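Local atomic coordinates of type I site-specific restriction-modification system, R (Restriction) subunit (Vibrio vulnificus, PDB entry 3H1T), a protein that is a putative restriction (HsdR) subunit of a type I restriction enzyme, probably binding and hydrolysing ATP to drive DNA translocation ahead of cleavage. Residues Q53-D58 with G71-A76; I88-A93 with D109-L114; P179-Q184 with I366-L371; I185-A190 with T212-Q217. All blocks are in the same frame, centred on the assembly; numbering follows the deposited sequence.

Contact 1: Q53-D58 with G71-A76; sequences QYTFTD and GEQKRA
Phe56 reaches Lys74 because its CG sits between the backbone N and the carbonyl carbon (chi1 57°), bringing the ring back against segment 71-76, while Arg75, with CG on the far side from its own N (chi1 -165°), runs alongside Thr55. The setting is an antiparallel strand pair at the edge of the mixed sheet in the N-terminal domain, strand 49-55 being outermost. Tyr54 and Ala76 form the hydrogen-bonded pair: Tyr54 N gives to Ala76 O at 2.8 Å, and Ala76 N returns to Tyr54 O at 2.9 Å. Gln53 faces Ala76 as well, which makes a G1 beta bulge where the chain turns a corner. Next comes the non-hydrogen-bonded pair Thr55-Arg75, where Arg75 NH1 makes a weak hydrogen bond to Thr55 OG1 at 2.8 Å. The pairing runs on past the last bridge, since Phe56 N holds Lys74 O at 3.1 Å in a fairly straight bond (160°). Lys74 CB lies over one face of the Phe56 ring, 4.0 Å from the ring centroid, as a CH-pi contact. Leu114 of helix 104-114 also touches this ring, and Tyr181 meets it edge-to-face. From there the lysine chain runs on to a cluster of carboxylates, Asp367, Asp368 and Glu72, which share its ammonium group. Lys74 NZ meets Glu72 OE2 from above the carboxylate plane, at 2.8 Å.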
loop_
_atom_site.group_PDB
_atom_site.type_symbol
_atom_site.label_atom_id
_atom_site.label_comp_id
_atom_site.label_asym_id
_atom_site.label_seq_id
_atom_site.Cartn_x
_atom_site.Cartn_y
_atom_site.Cartn_z
ATOM N N GLN A 53 -18.481 14.318 -10.471
ATOM C CA GLN A 53 -18.148 14.306 -9.067
ATOM C C GLN A 53 -17.583 12.939 -8.700
ATOM O O GLN A 53 -18.163 12.216 -7.898
ATOM C CB GLN A 53 -19.400 14.603 -8.232
ATOM C CG GLN A 53 -19.970 16.004 -8.414
ATOM C CD GLN A 53 -18.964 17.107 -8.107
ATOM O OE1 GLN A 53 -18.282 17.069 -7.089
ATOM N NE2 GLN A 53 -18.881 18.100 -8.987
ATOM N N TYR A 54 -16.454 12.586 -9.305
ATOM C CA TYR A 54 -15.792 11.315 -9.027
ATOM C C TYR A 54 -15.056 11.449 -7.689
ATOM O O TYR A 54 -14.084 12.201 -7.577
ATOM C CB TYR A 54 -14.794 11.003 -10.144
ATOM C CG TYR A 54 -13.900 9.813 -9.891
ATOM C CD1 TYR A 54 -14.433 8.539 -9.719
ATOM C CD2 TYR A 54 -12.508 9.958 -9.865
ATOM C CE1 TYR A 54 -13.603 7.432 -9.531
ATOM C CE2 TYR A 54 -11.675 8.866 -9.679
ATOM C CZ TYR A 54 -12.224 7.604 -9.509
ATOM O OH TYR A 54 -11.398 6.521 -9.296
ATOM N N THR A 55 -15.550 10.757 -6.670
ATOM C CA THR A 55 -14.925 10.789 -5.357
ATOM C C THR A 55 -14.086 9.527 -5.313
ATOM O O THR A 55 -14.602 8.427 -5.508
ATOM C CB THR A 55 -15.981 10.773 -4.239
ATOM O OG1 THR A 55 -16.902 11.849 -4.444
ATOM C CG2 THR A 55 -15.327 10.965 -2.884
ATOM N N PHE A 56 -12.791 9.676 -5.071
ATOM C CA PHE A 56 -11.913 8.519 -5.076
ATOM C C PHE A 56 -11.021 8.401 -3.851
ATOM O O PHE A 56 -10.119 7.566 -3.824
ATOM C CB PHE A 56 -11.047 8.552 -6.335
ATOM C CG PHE A 56 -10.237 9.818 -6.478
ATOM C CD1 PHE A 56 -10.809 10.966 -7.017
ATOM C CD2 PHE A 56 -8.911 9.866 -6.053
ATOM C CE1 PHE A 56 -10.074 12.139 -7.129
ATOM C CE2 PHE A 56 -8.166 11.029 -6.164
ATOM C CZ PHE A 56 -8.746 12.173 -6.701
ATOM N N THR A 57 -11.256 9.243 -2.852
ATOM C CA THR A 57 -10.473 9.226 -1.618
ATOM C C THR A 57 -11.435 9.109 -0.431
ATOM O O THR A 57 -12.637 9.309 -0.592
ATOM C CB THR A 57 -9.616 10.500 -1.531
ATOM O OG1 THR A 57 -8.311 10.219 -2.047
ATOM C CG2 THR A 57 -9.521 11.015 -0.115
ATOM N N ASP A 58 -10.926 8.745 0.745
ATOM C CA ASP A 58 -11.781 8.595 1.919
ATOM C C ASP A 58 -11.656 9.709 2.937
ATOM O O ASP A 58 -12.410 9.734 3.904
ATOM C CB ASP A 58 -11.524 7.265 2.628
ATOM C CG ASP A 58 -12.231 6.117 1.969
ATOM O OD1 ASP A 58 -13.024 6.370 1.028
ATOM O OD2 ASP A 58 -12.007 4.966 2.387
ATOM N N GLY A 71 -11.093 14.899 7.040
ATOM C CA GLY A 71 -11.424 16.144 6.373
ATOM C C GLY A 71 -11.358 15.635 4.959
ATOM O O GLY A 71 -12.078 14.702 4.626
ATOM N N GLU A 72 -10.617 16.324 4.108
ATOM C CA GLU A 72 -10.338 15.855 2.755
ATOM C C GLU A 72 -11.520 15.362 1.886
ATOM O O GLU A 72 -12.510 16.056 1.766
ATOM C CB GLU A 72 -9.313 14.717 2.922
ATOM C CG GLU A 72 -8.400 14.418 1.716
ATOM C CD GLU A 72 -7.242 15.393 1.549
ATOM O OE1 GLU A 72 -6.832 16.046 2.535
ATOM O OE2 GLU A 72 -6.744 15.479 0.405
ATOM N N GLN A 73 -11.339 14.180 1.270
ATOM C CA GLN A 73 -12.303 13.536 0.350
ATOM C C GLN A 73 -12.094 14.106 -1.052
ATOM O O GLN A 73 -12.806 15.000 -1.464
ATOM C CB GLN A 73 -13.740 13.751 0.811
ATOM C CG GLN A 73 -14.339 12.629 1.643
ATOM C CD GLN A 73 -14.824 11.493 0.779
ATOM O OE1 GLN A 73 -15.977 11.056 0.874
ATOM N NE2 GLN A 73 -13.949 11.013 -0.080
ATOM N N LYS A 74 -11.099 13.591 -1.776
ATOM C CA LYS A 74 -10.775 14.095 -3.113
ATOM C C LYS A 74 -11.829 13.759 -4.159
ATOM O O LYS A 74 -12.317 12.626 -4.225
ATOM C CB LYS A 74 -9.402 13.574 -3.531
ATOM C CG LYS A 74 -8.271 14.090 -2.649
ATOM C CD LYS A 74 -6.948 13.448 -3.019
ATOM C CE LYS A 74 -5.765 14.156 -2.359
ATOM N NZ LYS A 74 -5.321 13.526 -1.078
ATOM N N ARG A 75 -12.139 14.738 -5.009
ATOM C CA ARG A 75 -13.194 14.598 -6.005
ATOM C C ARG A 75 -12.858 15.389 -7.272
ATOM O O ARG A 75 -12.350 16.511 -7.202
ATOM C CB ARG A 75 -14.465 15.138 -5.343
ATOM C CG ARG A 75 -15.817 14.846 -5.938
ATOM C CD ARG A 75 -16.827 15.634 -5.114
ATOM N NE ARG A 75 -16.311 15.955 -3.774
ATOM C CZ ARG A 75 -16.452 15.186 -2.688
ATOM N NH1 ARG A 75 -17.106 14.031 -2.759
ATOM N NH2 ARG A 75 -15.946 15.576 -1.520
ATOM N N ALA A 76 -13.121 14.790 -8.424
ATOM C CA ALA A 76 -12.883 15.455 -9.694
ATOM C C ALA A 76 -14.249 15.764 -10.317
ATOM O O ALA A 76 -15.158 14.941 -10.237
ATOM C CB ALA A 76 -12.067 14.553 -10.622
#

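Contact 2: I88-A93 with D109-L114; sequences IAVVEA and DYAEIL
The beta-alpha-beta unit made by strand 86-93, helix 104-114 and strand 118-122 sets Val90 against Tyr110, Ala111 and Leu114. Strand segment and helix segment run roughly antiparallel, at 149°, with their axes 8.3 Å apart at the closest. Val90 does most of the work, and its two methyls divide the helix between them. CG1, placed between the backbone N and the carbonyl carbon (chi1 69°), rests against the turn at Ala111, 4.0 Å from Ala111 CB. CG2, the other branch, meets Tyr110 CB at 4.2 Å and, more loosely, Leu114 CD1 at 4.4 Å. The valine and tyrosine side chains cross at about a right angle. Further along the strand, Glu92 bends at chi2 so that OE2 comes to the edge of the tyrosine ring, 3.8 Å from Tyr110 CE2. The Asp77 carboxylate lies near Glu92, and Lys94 makes a long, weak ion pair with it, a grouping consistent with the D-ExK signature of the PD-(D/E)XK nucleases, the fold expected for the DNA-cleaving domain of an HsdR subunit. Across the two segments, then, the grip is apolar: methyls and a beta-carbon seat the helix on the sheet, while the carboxylate merely brushes a ring edge.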
loop_
_atom_site.group_PDB
_atom_site.type_symbol
_atom_site.label_atom_id
_atom_site.label_comp_id
_atom_site.label_asym_id
_atom_site.label_seq_id
_atom_site.Cartn_x
_atom_site.Cartn_y
_atom_site.Cartn_z
ATOM N N ILE A 88 -9.714 7.449 -18.673
ATOM C CA ILE A 88 -8.742 7.988 -19.592
ATOM C C ILE A 88 -8.504 9.499 -19.533
ATOM O O ILE A 88 -7.448 9.960 -19.938
ATOM C CB ILE A 88 -9.093 7.560 -21.055
ATOM C CG1 ILE A 88 -7.907 7.870 -21.990
ATOM C CG2 ILE A 88 -10.376 8.252 -21.499
ATOM C CD1 ILE A 88 -7.931 7.107 -23.307
ATOM N N ALA A 89 -9.455 10.272 -19.024
ATOM C CA ALA A 89 -9.273 11.726 -18.916
ATOM C C ALA A 89 -10.004 12.350 -17.729
ATOM O O ALA A 89 -10.831 11.714 -17.078
ATOM C CB ALA A 89 -9.708 12.428 -20.215
ATOM N N VAL A 90 -9.707 13.612 -17.458
ATOM C CA VAL A 90 -10.352 14.288 -16.345
ATOM C C VAL A 90 -10.651 15.751 -16.680
ATOM O O VAL A 90 -9.913 16.385 -17.436
ATOM C CB VAL A 90 -9.467 14.158 -15.064
ATOM C CG1 VAL A 90 -8.186 14.970 -15.205
ATOM C CG2 VAL A 90 -10.271 14.552 -13.843
ATOM N N VAL A 91 -11.739 16.274 -16.128
ATOM C CA VAL A 91 -12.142 17.642 -16.409
ATOM C C VAL A 91 -12.374 18.511 -15.176
ATOM O O VAL A 91 -12.987 18.083 -14.202
ATOM C CB VAL A 91 -13.470 17.668 -17.226
ATOM C CG1 VAL A 91 -13.813 19.103 -17.641
ATOM C CG2 VAL A 91 -13.338 16.778 -18.443
ATOM N N GLU A 92 -11.894 19.742 -15.225
ATOM C CA GLU A 92 -12.114 20.683 -14.139
ATOM C C GLU A 92 -13.068 21.725 -14.722
ATOM O O GLU A 92 -12.744 22.386 -15.705
ATOM C CB GLU A 92 -10.799 21.347 -13.707
ATOM C CG GLU A 92 -10.378 21.132 -12.248
ATOM C CD GLU A 92 -11.409 21.589 -11.218
ATOM O OE1 GLU A 92 -11.682 22.805 -11.120
ATOM O OE2 GLU A 92 -11.940 20.715 -10.497
ATOM N N ALA A 93 -14.248 21.865 -14.139
ATOM C CA ALA A 93 -15.199 22.833 -14.657
ATOM C C ALA A 93 -15.178 24.067 -13.779
ATOM O O ALA A 93 -14.786 24.005 -12.616
ATOM C CB ALA A 93 -16.608 22.229 -14.699
ATOM N N ASP A 109 -3.250 18.317 -11.971
ATOM C CA ASP A 109 -2.941 17.674 -10.702
ATOM C C ASP A 109 -3.763 16.403 -10.491
ATOM O O ASP A 109 -3.268 15.449 -9.903
ATOM C CB ASP A 109 -3.178 18.644 -9.539
ATOM C CG ASP A 109 -2.274 18.362 -8.346
ATOM O OD1 ASP A 109 -1.056 18.616 -8.435
ATOM O OD2 ASP A 109 -2.788 17.887 -7.311
ATOM N N TYR A 110 -5.010 16.390 -10.958
ATOM C CA TYR A 110 -5.873 15.220 -10.811
ATOM C C TYR A 110 -5.464 14.147 -11.808
ATOM O O TYR A 110 -5.587 12.947 -11.547
ATOM C CB TYR A 110 -7.343 15.575 -11.064
ATOM C CG TYR A 110 -8.048 16.323 -9.958
ATOM C CD1 TYR A 110 -8.115 15.805 -8.664
ATOM C CD2 TYR A 110 -8.686 17.532 -10.215
ATOM C CE1 TYR A 110 -8.804 16.480 -7.644
ATOM C CE2 TYR A 110 -9.377 18.214 -9.212
ATOM C CZ TYR A 110 -9.431 17.682 -7.927
ATOM O OH TYR A 110 -10.093 18.371 -6.934
ATOM N N ALA A 111 -5.004 14.601 -12.965
ATOM C CA ALA A 111 -4.564 13.711 -14.021
ATOM C C ALA A 111 -3.360 12.956 -13.509
ATOM O O ALA A 111 -3.285 11.736 -13.596
ATOM C CB ALA A 111 -4.191 14.515 -15.246
ATOM N N GLU A 112 -2.414 13.706 -12.958
ATOM C CA GLU A 112 -1.196 13.130 -12.409
ATOM C C GLU A 112 -1.523 12.169 -11.250
ATOM O O GLU A 112 -0.943 11.090 -11.161
ATOM C CB GLU A 112 -0.253 14.257 -11.965
ATOM C CG GLU A 112 0.430 14.958 -13.148
ATOM C CD GLU A 112 0.770 16.428 -12.899
ATOM O OE1 GLU A 112 0.841 16.838 -11.724
ATOM O OE2 GLU A 112 0.977 17.174 -13.882
ATOM N N ILE A 113 -2.460 12.527 -10.377
ATOM C CA ILE A 113 -2.816 11.647 -9.268
ATOM C C ILE A 113 -3.553 10.371 -9.703
ATOM O O ILE A 113 -3.342 9.309 -9.139
ATOM C CB ILE A 113 -3.713 12.383 -8.241
ATOM C CG1 ILE A 113 -2.883 13.368 -7.423
ATOM C CG2 ILE A 113 -4.379 11.386 -7.300
ATOM C CD1 ILE A 113 -3.736 14.320 -6.589
ATOM N N LEU A 114 -4.421 10.493 -10.702
ATOM C CA LEU A 114 -5.199 9.368 -11.205
ATOM C C LEU A 114 -4.485 8.608 -12.320
ATOM O O LEU A 114 -5.031 7.658 -12.874
ATOM C CB LEU A 114 -6.552 9.866 -11.706
ATOM C CG LEU A 114 -7.488 10.564 -10.717
ATOM C CD1 LEU A 114 -8.579 11.266 -11.493
ATOM C CD2 LEU A 114 -8.084 9.564 -9.738
#

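Contact 3: P179-Q184 with I366-L371; sequences PRYYQQ and IDDGFL
Stacking comes first: the Arg180 guanidinium lies flat on the Phe370 ring, centres 3.9 Å apart and planes only 15° from parallel. The arginine chain is extended from CG to NE, so CD sits over the ring, a CH-pi contact 3.9 Å from the Phe370 centroid, while the guanidinium is offset to the CD1 side. Tyr182 meets the same phenylalanine obliquely, with Tyr182 CE1 at 3.7 Å from Phe370 CD2. Hydrogen bonds fix the rotation of the guanidinium. Arg180 NH1 gives to Tyr182 OH at 2.9 Å, close to the guanidinium plane, and also to a water at 2.8 Å, which in turn donates to Phe370 O at 2.7 Å. Tyr182 OH is also hydrogen-bonded to Thr209 O, in the P-loop of the first RecA-like motor domain. Helix 181-195, with Arg180 at its N-cap position, belongs to that domain; helix 362-368 closes in a Schellman motif at Gly369, whose phi is positive, and leads on towards strand 374-381 of the second motor domain. The direct hydrogen bond across the contact joins Tyr181 and Asp368, whose side chains stand roughly perpendicular. Tyr181 OH donates to Asp368 OD2, the modelled 2.4 Å being doubtfully short, with the carboxylate oxygen at the edge of the tyrosine ring. Tyr360 OH is a second partner of that oxygen, Gln364 a second partner of Tyr181 OH, and Lys74 binds the other oxygen, Asp368 OD1.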
loop_
_atom_site.group_PDB
_atom_site.type_symbol
_atom_site.label_atom_id
_atom_site.label_comp_id
_atom_site.label_asym_id
_atom_site.label_seq_id
_atom_site.Cartn_x
_atom_site.Cartn_y
_atom_site.Cartn_z
ATOM N N PRO A 179 -11.633 -2.072 -7.269
ATOM C CA PRO A 179 -10.305 -1.613 -6.864
ATOM C C PRO A 179 -10.155 -0.096 -6.856
ATOM O O PRO A 179 -10.616 0.592 -7.767
ATOM C CB PRO A 179 -9.373 -2.297 -7.874
ATOM C CG PRO A 179 -10.217 -2.420 -9.088
ATOM C CD PRO A 179 -11.553 -2.870 -8.506
ATOM N N ARG A 180 -9.522 0.410 -5.802
ATOM C CA ARG A 180 -9.285 1.838 -5.627
ATOM C C ARG A 180 -8.513 2.440 -6.802
ATOM O O ARG A 180 -7.921 1.718 -7.605
ATOM C CB ARG A 180 -8.532 2.062 -4.318
ATOM C CG ARG A 180 -9.320 1.603 -3.113
ATOM C CD ARG A 180 -8.436 1.485 -1.903
ATOM N NE ARG A 180 -9.189 1.103 -0.716
ATOM C CZ ARG A 180 -8.642 0.914 0.482
ATOM N NH1 ARG A 180 -7.334 1.072 0.640
ATOM N NH2 ARG A 180 -9.401 0.566 1.515
ATOM N N TYR A 181 -8.523 3.765 -6.888
ATOM C CA TYR A 181 -7.849 4.483 -7.961
ATOM C C TYR A 181 -6.372 4.131 -8.128
ATOM O O TYR A 181 -5.917 3.944 -9.254
ATOM C CB TYR A 181 -8.015 6.015 -7.793
ATOM C CG TYR A 181 -7.004 6.702 -6.891
ATOM C CD1 TYR A 181 -7.224 6.832 -5.516
ATOM C CD2 TYR A 181 -5.816 7.217 -7.417
ATOM C CE1 TYR A 181 -6.279 7.461 -4.694
ATOM C CE2 TYR A 181 -4.876 7.849 -6.609
ATOM C CZ TYR A 181 -5.107 7.968 -5.252
ATOM O OH TYR A 181 -4.173 8.605 -4.470
ATOM N N TYR A 182 -5.624 4.017 -7.031
ATOM C CA TYR A 182 -4.206 3.698 -7.153
ATOM C C TYR A 182 -3.934 2.248 -7.541
ATOM O O TYR A 182 -2.941 1.962 -8.203
ATOM C CB TYR A 182 -3.441 4.049 -5.878
ATOM C CG TYR A 182 -3.880 3.322 -4.649
ATOM C CD1 TYR A 182 -4.926 3.807 -3.872
ATOM C CD2 TYR A 182 -3.262 2.132 -4.260
ATOM C CE1 TYR A 182 -5.349 3.125 -2.732
ATOM C CE2 TYR A 182 -3.681 1.441 -3.130
ATOM C CZ TYR A 182 -4.724 1.941 -2.368
ATOM O OH TYR A 182 -5.148 1.241 -1.258
ATOM N N GLN A 183 -4.818 1.337 -7.145
ATOM C CA GLN A 183 -4.642 -0.072 -7.508
ATOM C C GLN A 183 -4.829 -0.215 -9.008
ATOM O O GLN A 183 -4.177 -1.031 -9.666
ATOM C CB GLN A 183 -5.655 -0.940 -6.768
ATOM C CG GLN A 183 -5.408 -0.942 -5.279
ATOM C CD GLN A 183 -6.488 -1.626 -4.465
ATOM O OE1 GLN A 183 -6.248 -2.023 -3.325
ATOM N NE2 GLN A 183 -7.682 -1.755 -5.033
ATOM N N GLN A 184 -5.738 0.589 -9.546
ATOM C CA GLN A 184 -6.003 0.583 -10.965
ATOM C C GLN A 184 -4.790 1.111 -11.737
ATOM O O GLN A 184 -4.476 0.596 -12.808
ATOM C CB GLN A 184 -7.239 1.425 -11.262
ATOM C CG GLN A 184 -8.546 0.769 -10.859
ATOM C CD GLN A 184 -9.747 1.614 -11.210
ATOM O OE1 GLN A 184 -9.883 2.041 -12.349
ATOM N NE2 GLN A 184 -10.627 1.853 -10.239
ATOM N N ILE A 366 -1.949 7.812 3.791
ATOM C CA ILE A 366 -2.499 8.561 4.914
ATOM C C ILE A 366 -3.300 9.745 4.397
ATOM O O ILE A 366 -4.389 10.028 4.884
ATOM C CB ILE A 366 -1.416 9.148 5.867
ATOM C CG1 ILE A 366 -0.590 8.034 6.509
ATOM C CG2 ILE A 366 -2.098 9.940 6.982
ATOM C CD1 ILE A 366 0.598 8.560 7.278
ATOM N N ASP A 367 -2.765 10.436 3.400
ATOM C CA ASP A 367 -3.478 11.577 2.865
ATOM C C ASP A 367 -4.796 11.206 2.202
ATOM O O ASP A 367 -5.711 12.018 2.162
ATOM C CB ASP A 367 -2.629 12.356 1.867
ATOM C CG ASP A 367 -3.196 13.734 1.607
ATOM O OD1 ASP A 367 -3.421 14.450 2.606
ATOM O OD2 ASP A 367 -3.424 14.103 0.434
ATOM N N ASP A 368 -4.902 9.985 1.691
ATOM C CA ASP A 368 -6.130 9.572 1.030
ATOM C C ASP A 368 -7.133 8.964 2.005
ATOM O O ASP A 368 -8.255 8.634 1.621
ATOM C CB ASP A 368 -5.823 8.555 -0.075
ATOM C CG ASP A 368 -5.073 9.164 -1.255
ATOM O OD1 ASP A 368 -4.955 10.401 -1.344
ATOM O OD2 ASP A 368 -4.618 8.385 -2.108
ATOM N N GLY A 369 -6.716 8.809 3.257
ATOM C CA GLY A 369 -7.589 8.228 4.255
ATOM C C GLY A 369 -7.640 6.709 4.175
ATOM O O GLY A 369 -8.569 6.084 4.673
ATOM N N PHE A 370 -6.629 6.112 3.549
ATOM C CA PHE A 370 -6.572 4.664 3.385
ATOM C C PHE A 370 -5.601 3.958 4.314
ATOM O O PHE A 370 -5.623 2.737 4.428
ATOM C CB PHE A 370 -6.221 4.319 1.938
ATOM C CG PHE A 370 -7.333 4.589 0.971
ATOM C CD1 PHE A 370 -8.626 4.124 1.229
ATOM C CD2 PHE A 370 -7.088 5.277 -0.218
ATOM C CE1 PHE A 370 -9.662 4.342 0.312
ATOM C CE2 PHE A 370 -8.119 5.500 -1.146
ATOM C CZ PHE A 370 -9.403 5.033 -0.879
ATOM N N LEU A 371 -4.735 4.729 4.952
ATOM C CA LEU A 371 -3.774 4.190 5.903
ATOM C C LEU A 371 -3.863 5.110 7.110
ATOM O O LEU A 371 -4.287 6.259 6.983
ATOM C CB LEU A 371 -2.362 4.178 5.317
ATOM C CG LEU A 371 -2.068 3.183 4.194
ATOM C CD1 LEU A 371 -0.605 3.329 3.803
ATOM C CD2 LEU A 371 -2.356 1.754 4.647
HETATM O O HOH W 1 -5.595 0.577 2.792
#

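Contact 4: I185-A190 with T212-Q217; sequences IAINRA and TVVAFQ
Ile187 and Val214 lie alongside, their side chains pointing opposite ways, where helices 181-195 and 211-224 come together. Their segments run in the same general direction, 35° apart, with axes 9.1 Å apart at the closest. Ile187 has CG1 turned away from its carbonyl carbon and beside the backbone N (chi1 -63°), and this lays the ethyl branch across the second helix. CG1 rests 3.7 Å from Val214 CA and 3.8 Å from Val214 CG1. Beyond it, CD1 reaches the next turn, a tight 3.4 Å from Gln217 CB. One residue earlier, the methyl of Ala186 fits against the forked end of Val214, with Ala186 CB 4.0 Å from Val214 CG2 and about as far from CG1. The interface is apolar and buried, and Ile218 and Lys221, further along the second helix, also pack on Ile187. The chain runs from the first helix through strand 200-205 and the P-loop, which ends at Thr212, into the second. Contact between this phosphate-loop helix and the helix leading into its strand is part of the alpha/beta layering of a RecA-like P-loop NTPase domain, consistent with the first motor domain of a superfamily 2 helicase-like translocase.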
loop_
_atom_site.group_PDB
_atom_site.type_symbol
_atom_site.label_atom_id
_atom_site.label_comp_id
_atom_site.label_asym_id
_atom_site.label_seq_id
_atom_site.Cartn_x
_atom_site.Cartn_y
_atom_site.Cartn_z
ATOM N N ILE A 185 -4.125 2.144 -11.211
ATOM C CA ILE A 185 -2.941 2.700 -11.856
ATOM C C ILE A 185 -1.921 1.582 -11.936
ATOM O O ILE A 185 -1.381 1.282 -12.994
ATOM C CB ILE A 185 -2.285 3.841 -11.020
ATOM C CG1 ILE A 185 -3.314 4.924 -10.696
ATOM C CG2 ILE A 185 -1.109 4.436 -11.768
ATOM C CD1 ILE A 185 -4.061 5.395 -11.887
ATOM N N ALA A 186 -1.676 0.959 -10.791
ATOM C CA ALA A 186 -0.727 -0.132 -10.702
ATOM C C ALA A 186 -1.065 -1.232 -11.705
ATOM O O ALA A 186 -0.234 -1.622 -12.525
ATOM C CB ALA A 186 -0.727 -0.694 -9.293
ATOM N N ILE A 187 -2.295 -1.720 -11.646
ATOM C CA ILE A 187 -2.720 -2.782 -12.536
ATOM C C ILE A 187 -2.554 -2.476 -14.017
ATOM O O ILE A 187 -1.998 -3.286 -14.753
ATOM C CB ILE A 187 -4.195 -3.165 -12.266
ATOM C CG1 ILE A 187 -4.329 -3.708 -10.839
ATOM C CG2 ILE A 187 -4.653 -4.202 -13.278
ATOM C CD1 ILE A 187 -5.744 -3.737 -10.338
ATOM N N ASN A 188 -3.028 -1.316 -14.454
ATOM C CA ASN A 188 -2.942 -0.922 -15.855
ATOM C C ASN A 188 -1.512 -0.712 -16.367
ATOM O O ASN A 188 -1.205 -1.060 -17.509
ATOM C CB ASN A 188 -3.770 0.344 -16.084
ATOM C CG ASN A 188 -5.272 0.082 -16.023
ATOM O OD1 ASN A 188 -5.724 -0.977 -15.579
ATOM N ND2 ASN A 188 -6.051 1.058 -16.467
ATOM N N ARG A 189 -0.637 -0.152 -15.535
ATOM C CA ARG A 189 0.738 0.075 -15.967
ATOM C C ARG A 189 1.516 -1.222 -16.064
ATOM O O ARG A 189 2.481 -1.317 -16.823
ATOM C CB ARG A 189 1.462 1.026 -15.018
ATOM C CG ARG A 189 0.846 2.397 -15.004
ATOM C CD ARG A 189 1.776 3.418 -14.416
ATOM N NE ARG A 189 1.153 4.732 -14.405
ATOM C CZ ARG A 189 1.656 5.784 -13.777
ATOM N NH1 ARG A 189 2.802 5.679 -13.111
ATOM N NH2 ARG A 189 0.995 6.929 -13.788
ATOM N N ALA A 190 1.093 -2.212 -15.286
ATOM C CA ALA A 190 1.732 -3.515 -15.285
ATOM C C ALA A 190 1.360 -4.215 -16.582
ATOM O O ALA A 190 2.228 -4.679 -17.322
ATOM C CB ALA A 190 1.255 -4.324 -14.093
ATOM N N THR A 212 -2.085 -7.525 -3.129
ATOM C CA THR A 212 -2.724 -8.751 -3.613
ATOM C C THR A 212 -3.884 -8.474 -4.562
ATOM O O THR A 212 -4.121 -9.255 -5.491
ATOM C CB THR A 212 -3.230 -9.622 -2.449
ATOM O OG1 THR A 212 -2.113 -10.106 -1.688
ATOM C CG2 THR A 212 -4.025 -10.806 -2.972
ATOM N N VAL A 213 -4.605 -7.375 -4.343
ATOM C CA VAL A 213 -5.721 -7.005 -5.217
ATOM C C VAL A 213 -5.149 -6.735 -6.614
ATOM O O VAL A 213 -5.719 -7.141 -7.637
ATOM C CB VAL A 213 -6.449 -5.733 -4.694
ATOM C CG1 VAL A 213 -7.416 -5.199 -5.756
ATOM C CG2 VAL A 213 -7.210 -6.059 -3.437
ATOM N N VAL A 214 -4.011 -6.050 -6.638
ATOM C CA VAL A 214 -3.307 -5.737 -7.872
ATOM C C VAL A 214 -2.773 -7.019 -8.524
ATOM O O VAL A 214 -2.983 -7.253 -9.707
ATOM C CB VAL A 214 -2.111 -4.797 -7.604
ATOM C CG1 VAL A 214 -1.262 -4.657 -8.851
ATOM C CG2 VAL A 214 -2.624 -3.434 -7.165
ATOM N N ALA A 215 -2.101 -7.855 -7.737
ATOM C CA ALA A 215 -1.556 -9.110 -8.240
ATOM C C ALA A 215 -2.639 -9.933 -8.923
ATOM O O ALA A 215 -2.422 -10.459 -10.017
ATOM C CB ALA A 215 -0.938 -9.901 -7.098
ATOM N N PHE A 216 -3.805 -10.020 -8.279
ATOM C CA PHE A 216 -4.948 -10.768 -8.806
ATOM C C PHE A 216 -5.536 -10.195 -10.095
ATOM O O PHE A 216 -5.750 -10.930 -11.051
ATOM C CB PHE A 216 -6.056 -10.863 -7.749
ATOM C CG PHE A 216 -7.369 -11.374 -8.281
ATOM C CD1 PHE A 216 -7.522 -12.717 -8.608
ATOM C CD2 PHE A 216 -8.455 -10.505 -8.456
ATOM C CE1 PHE A 216 -8.731 -13.189 -9.103
ATOM C CE2 PHE A 216 -9.674 -10.968 -8.947
ATOM C CZ PHE A 216 -9.812 -12.310 -9.273
ATOM N N GLN A 217 -5.780 -8.889 -10.138
ATOM C CA GLN A 217 -6.367 -8.296 -11.342
ATOM C C GLN A 217 -5.444 -8.287 -12.566
ATOM O O GLN A 217 -5.918 -8.311 -13.700
ATOM C CB GLN A 217 -6.882 -6.879 -11.048
ATOM C CG GLN A 217 -8.008 -6.813 -10.001
ATOM C CD GLN A 217 -9.381 -7.262 -10.521
ATOM O OE1 GLN A 217 -10.385 -7.138 -9.823
ATOM N NE2 GLN A 217 -9.425 -7.781 -11.738
#

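Overall arrangement
Contacts 1 and 2 belong to the N-terminal, probably nuclease, domain and share its sheet: their centres are 12 Å apart, with Ala76 CB 3.7 Å from Val90 CG2. Contact 3 is the junction. Its centre lies 11 Å from that of contact 1, the salt bridge from Lys74 NZ to Asp367 OD2 (2.5 Å) ties the two together, and the backbones probably join through Asp58 N and Asp368 O. Contact 4 uses the same helix 181-195 and is nested in the loop closed by contact 3, their centres 13 Å apart, beside the P-loop. Contacts 1 and 4 do not touch. The putative nuclease and ATP-binding regions thus meet around helices 181-195 and 362-368.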